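Uncharacterized protein (Bacteroides ovatus, PDB 4IRT) is of unknown function but, as a putative neuraminidase with a BNR repeat-like beta-propeller domain, may act on a carbohydrate. Local coordinates at residues V196-E199 and T205-D208; N26-V29 and E34-I37. All blocks are in the same frame, centred on the assembly; numbering follows the deposited sequence.

Both contacts lie in antiparallel beta hairpins of a propeller-like chain, but in different four-stranded sheets: contact 1 pairs the second and third strands of its sheet, contact 2 the edge strand 28-31 with the next. They sit on opposite sides of the chain's centre, about 19 Å apart between nearest atoms, and do not touch. Both are largely buried, contact 2 being the nearer to the centre. Their chemistry follows their places. At the hairpin end of contact 1, polar side chains bond directly across the strands, whereas contact 2 crosses by backbone bonds and aliphatic contacts, and most of its polar side chains find partners outside the pair.

Contact 1. Residues V196-E199 and T205-D208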
loop_
_atom_site.group_PDB
_atom_site.type_symbol
_atom_site.label_atom_id
_atom_site.label_comp_id
_atom_site.label_asym_id
_atom_site.label_seq_id
_atom_site.Cartn_x
_atom_site.Cartn_y
_atom_site.Cartn_z
ATOM N N VAL A 196 -2.484 -4.136 -12.488
ATOM C CA VAL A 196 -2.524 -3.649 -13.865
ATOM C C VAL A 196 -1.372 -4.324 -14.591
ATOM O O VAL A 196 -0.361 -4.729 -13.974
ATOM C CB VAL A 196 -2.366 -2.105 -13.963
ATOM C CG1 VAL A 196 -3.396 -1.415 -13.049
ATOM C CG2 VAL A 196 -0.945 -1.669 -13.640
ATOM N N TRP A 197 -1.543 -4.492 -15.887
ATOM C CA TRP A 197 -0.467 -4.941 -16.703
ATOM C C TRP A 197 0.346 -3.758 -17.141
ATOM O O TRP A 197 -0.183 -2.660 -17.322
ATOM C CB TRP A 197 -0.997 -5.631 -17.941
ATOM C CG TRP A 197 -1.772 -6.886 -17.665
ATOM C CD1 TRP A 197 -3.088 -7.101 -17.943
ATOM C CD2 TRP A 197 -1.272 -8.123 -17.117
ATOM N NE1 TRP A 197 -3.444 -8.391 -17.597
ATOM C CE2 TRP A 197 -2.345 -9.035 -17.096
ATOM C CE3 TRP A 197 -0.017 -8.551 -16.668
ATOM C CZ2 TRP A 197 -2.200 -10.373 -16.639
ATOM C CZ3 TRP A 197 0.119 -9.861 -16.225
ATOM C CH2 TRP A 197 -0.968 -10.750 -16.207
ATOM N N ARG A 198 1.647 -3.968 -17.320
ATOM C CA ARG A 198 2.429 -2.995 -18.074
ATOM C C ARG A 198 3.099 -3.724 -19.218
ATOM O O ARG A 198 3.924 -4.604 -18.999
ATOM C CB ARG A 198 3.491 -2.275 -17.272
ATOM C CG ARG A 198 4.024 -1.124 -18.124
ATOM C CD ARG A 198 5.149 -0.347 -17.525
ATOM N NE ARG A 198 4.693 0.541 -16.469
ATOM C CZ ARG A 198 5.502 1.359 -15.826
ATOM N NH1 ARG A 198 6.777 1.442 -16.192
ATOM N NH2 ARG A 198 5.049 2.113 -14.836
ATOM N N GLU A 199 2.787 -3.305 -20.425
ATOM C CA GLU A 199 3.138 -4.048 -21.597
ATOM C C GLU A 199 4.639 -3.983 -21.923
ATOM O O GLU A 199 5.219 -5.004 -22.264
ATOM C CB GLU A 199 2.266 -3.594 -22.761
ATOM C CG GLU A 199 2.029 -4.641 -23.808
ATOM C CD GLU A 199 1.504 -5.984 -23.287
ATOM O OE1 GLU A 199 0.802 -6.091 -22.270
ATOM O OE2 GLU A 199 1.757 -6.970 -23.967
ATOM N N THR A 205 2.112 2.370 -21.234
ATOM C CA THR A 205 1.727 1.049 -21.681
ATOM C C THR A 205 1.085 0.211 -20.555
ATOM O O THR A 205 0.849 -0.984 -20.734
ATOM C CB THR A 205 2.891 0.277 -22.374
ATOM O OG1 THR A 205 3.863 -0.178 -21.418
ATOM C CG2 THR A 205 3.568 1.140 -23.431
ATOM N N ASN A 206 0.797 0.833 -19.406
ATOM C CA ASN A 206 -0.083 0.222 -18.408
ATOM C C ASN A 206 -1.469 0.015 -19.046
ATOM O O ASN A 206 -1.933 0.848 -19.845
ATOM C CB ASN A 206 -0.309 1.146 -17.199
ATOM C CG ASN A 206 0.895 1.299 -16.298
ATOM O OD1 ASN A 206 1.854 0.487 -16.295
ATOM N ND2 ASN A 206 0.841 2.366 -15.482
ATOM N N HIS A 207 -2.095 -1.099 -18.714
ATOM C CA HIS A 207 -3.458 -1.335 -19.136
ATOM C C HIS A 207 -4.159 -2.345 -18.248
ATOM O O HIS A 207 -3.519 -3.264 -17.718
ATOM C CB HIS A 207 -3.495 -1.786 -20.601
ATOM C CG HIS A 207 -2.729 -3.045 -20.886
ATOM N ND1 HIS A 207 -3.327 -4.289 -20.907
ATOM C CD2 HIS A 207 -1.431 -3.247 -21.206
ATOM C CE1 HIS A 207 -2.423 -5.205 -21.216
ATOM N NE2 HIS A 207 -1.261 -4.598 -21.401
ATOM N N ASP A 208 -5.476 -2.150 -18.115
ATOM C CA ASP A 208 -6.404 -3.055 -17.422
ATOM C C ASP A 208 -6.233 -3.111 -15.900
ATOM O O ASP A 208 -5.182 -2.762 -15.362
ATOM C CB ASP A 208 -6.307 -4.485 -18.013
ATOM C CG ASP A 208 -6.685 -4.528 -19.480
ATOM O OD1 ASP A 208 -7.747 -3.973 -19.864
ATOM O OD2 ASP A 208 -5.912 -5.117 -20.272
#
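Glu199 and His207 meet through a nearly straight hydrogen bond between an imidazole and a carboxylate: NE2 of His207 donates to OE1 of Glu199 at 2.7 Å (N-H...O angle 165°). The oxygen lies in the imidazole plane, while the nitrogen reaches the carboxylate on its anti side, somewhat out of plane. One face of this ring is met by CB of Trp197, a CH-pi contact 3.8 Å from the centroid; the indole itself is inclined obliquely to the imidazole. His207 comes within reach of both because its CG stands between the backbone N and the carbonyl carbon (chi1 59°).

Arg198 and Asn206 occupy the other face of the hairpin as a non-hydrogen-bonded pair. NE of Arg198 gives its N-H to OD1 of Asn206 at 2.8 Å, the oxygen lying in the guanidinium plane. Asparagine suits this place because OD1 accepts while ND2 donates to Leu250 and Asn252; arginine, because NH2 also reaches Asn252. Reciprocal backbone bonds between Trp197 and His207 join strands 191-198 and 206-214, the middle two of a four-stranded antiparallel sheet consistent with a beta-propeller blade, and beyond the strand end N of Glu199 binds O of Thr205 at 3.0 Å.

Farther out, ND1 of His207 donates to OD2 of the adjoining Asp208 at 2.8 Å, and Arg177 forms a salt bridge with OE2 of Glu199. Histidine can bridge two acids through its ring nitrogens; a leucine here would probably leave OE1 of Glu199 and OD2 of Asp208 without these donors and the Trp197 methylene without an aromatic face. With both nitrogens set to donate to carboxylates, the imidazole is fixed in rotation and likely to be doubly protonated, though Arg177 draws on the charge of Glu199 as well.

Contact 2. Residues N26-V29 and E34-I37; sequences NSLV and EQYI
This is a buried antiparallel pairing in the hairpin of strands 28-31 and 34-40, at one edge strand of a four-stranded antiparallel sheet, consistent with a propeller blade. Val29 and Tyr36 form its hydrogen-bonded pair: N of Val29 donates to O of Tyr36 at 2.9 Å, and N of Tyr36 returns a bond to O of Val29 at 2.8 Å. Their side chains share one face, where CG1 of Val29 lies 4.1 Å from CB of Tyr36.

On the face of Leu28 and Ile37, the branched aliphatic chains suit the buried setting. CD1 of Leu28 rests 3.9 Å from CG1 of Ile37 and also lies against the amide carbon of Gln35, with CD1 to CD at 3.6 Å. Leu28 reaches both because CG is anti to the backbone N (chi1 -173°). Glutamine can offer its aliphatic stem to Leu28 and still use its amide: OE1 accepts from Arg51, and NE2 bonds to Asp370 and His381.

Tyrosine suits its place because the ring of Tyr36 packs on Met78 and Ile80 while OH hydrogen-bonds to Lys50. Strand 76-80 thus covers Val29 and Tyr36, whereas strands 381-385 and 401-407 meet Leu28 and Ile37, placing the hairpin between neighbouring strands on its two faces.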
loop_
_atom_site.group_PDB
_atom_site.type_symbol
_atom_site.label_atom_id
_atom_site.label_comp_id
_atom_site.label_asym_id
_atom_site.label_seq_id
_atom_site.Cartn_x
_atom_site.Cartn_y
_atom_site.Cartn_z
ATOM N N ASN A 26 3.209 -2.000 6.193
ATOM C CA ASN A 26 2.634 -0.733 6.642
ATOM C C ASN A 26 3.687 0.250 7.152
ATOM O O ASN A 26 4.832 -0.117 7.534
ATOM C CB ASN A 26 1.714 -1.002 7.830
ATOM C CG ASN A 26 0.384 -1.570 7.426
ATOM O OD1 ASN A 26 0.241 -2.216 6.375
ATOM N ND2 ASN A 26 -0.608 -1.355 8.276
ATOM N N SER A 27 3.331 1.517 7.109
ATOM C CA SER A 27 4.097 2.535 7.811
ATOM C C SER A 27 3.634 2.661 9.258
ATOM O O SER A 27 4.392 3.083 10.117
ATOM C CB SER A 27 3.915 3.882 7.107
ATOM O OG SER A 27 2.548 4.258 7.067
ATOM N N LEU A 28 2.380 2.298 9.496
ATOM C CA LEU A 28 1.676 2.532 10.769
ATOM C C LEU A 28 0.738 1.345 11.006
ATOM O O LEU A 28 0.010 0.912 10.096
ATOM C CB LEU A 28 0.869 3.817 10.628
ATOM C CG LEU A 28 0.119 4.468 11.787
ATOM C CD1 LEU A 28 1.105 4.981 12.818
ATOM C CD2 LEU A 28 -0.738 5.609 11.239
ATOM N N VAL A 29 0.774 0.798 12.220
ATOM C CA VAL A 29 0.023 -0.398 12.495
ATOM C C VAL A 29 -0.244 -0.563 13.969
ATOM O O VAL A 29 0.663 -0.427 14.794
ATOM C CB VAL A 29 0.698 -1.646 11.903
ATOM C CG1 VAL A 29 2.068 -1.886 12.513
ATOM C CG2 VAL A 29 -0.174 -2.866 12.145
ATOM N N GLU A 34 -1.798 -0.598 21.229
ATOM C CA GLU A 34 -0.523 0.076 20.931
ATOM C C GLU A 34 -0.426 0.298 19.446
ATOM O O GLU A 34 -0.818 -0.556 18.669
ATOM C CB GLU A 34 0.644 -0.770 21.392
ATOM C CG GLU A 34 0.650 -0.819 22.905
ATOM C CD GLU A 34 1.700 -1.708 23.529
ATOM O OE1 GLU A 34 2.251 -2.612 22.878
ATOM O OE2 GLU A 34 1.943 -1.498 24.729
ATOM N N GLN A 35 0.101 1.441 19.056
ATOM C CA GLN A 35 0.312 1.724 17.646
ATOM C C GLN A 35 1.800 1.904 17.389
ATOM O O GLN A 35 2.501 2.556 18.176
ATOM C CB GLN A 35 -0.440 2.995 17.281
ATOM C CG GLN A 35 -0.368 3.397 15.838
ATOM C CD GLN A 35 -1.178 4.642 15.603
ATOM O OE1 GLN A 35 -0.849 5.718 16.108
ATOM N NE2 GLN A 35 -2.242 4.511 14.860
ATOM N N TYR A 36 2.242 1.327 16.291
ATOM C CA TYR A 36 3.625 1.288 15.888
ATOM C C TYR A 36 3.791 2.052 14.602
ATOM O O TYR A 36 2.896 2.049 13.749
ATOM C CB TYR A 36 4.070 -0.157 15.641
ATOM C CG TYR A 36 4.078 -1.009 16.876
ATOM C CD1 TYR A 36 2.908 -1.633 17.340
ATOM C CD2 TYR A 36 5.258 -1.204 17.592
ATOM C CE1 TYR A 36 2.915 -2.390 18.499
ATOM C CE2 TYR A 36 5.277 -1.987 18.723
ATOM C CZ TYR A 36 4.116 -2.581 19.167
ATOM O OH TYR A 36 4.159 -3.341 20.316
ATOM N N ILE A 37 4.957 2.680 14.453
ATOM C CA ILE A 37 5.251 3.486 13.284
ATOM C C ILE A 37 6.701 3.252 12.900
ATOM O O ILE A 37 7.520 2.818 13.731
ATOM C CB ILE A 37 4.987 4.991 13.580
ATOM C CG1 ILE A 37 4.879 5.804 12.281
ATOM C CG2 ILE A 37 6.035 5.560 14.529
ATOM C CD1 ILE A 37 4.400 7.223 12.539
#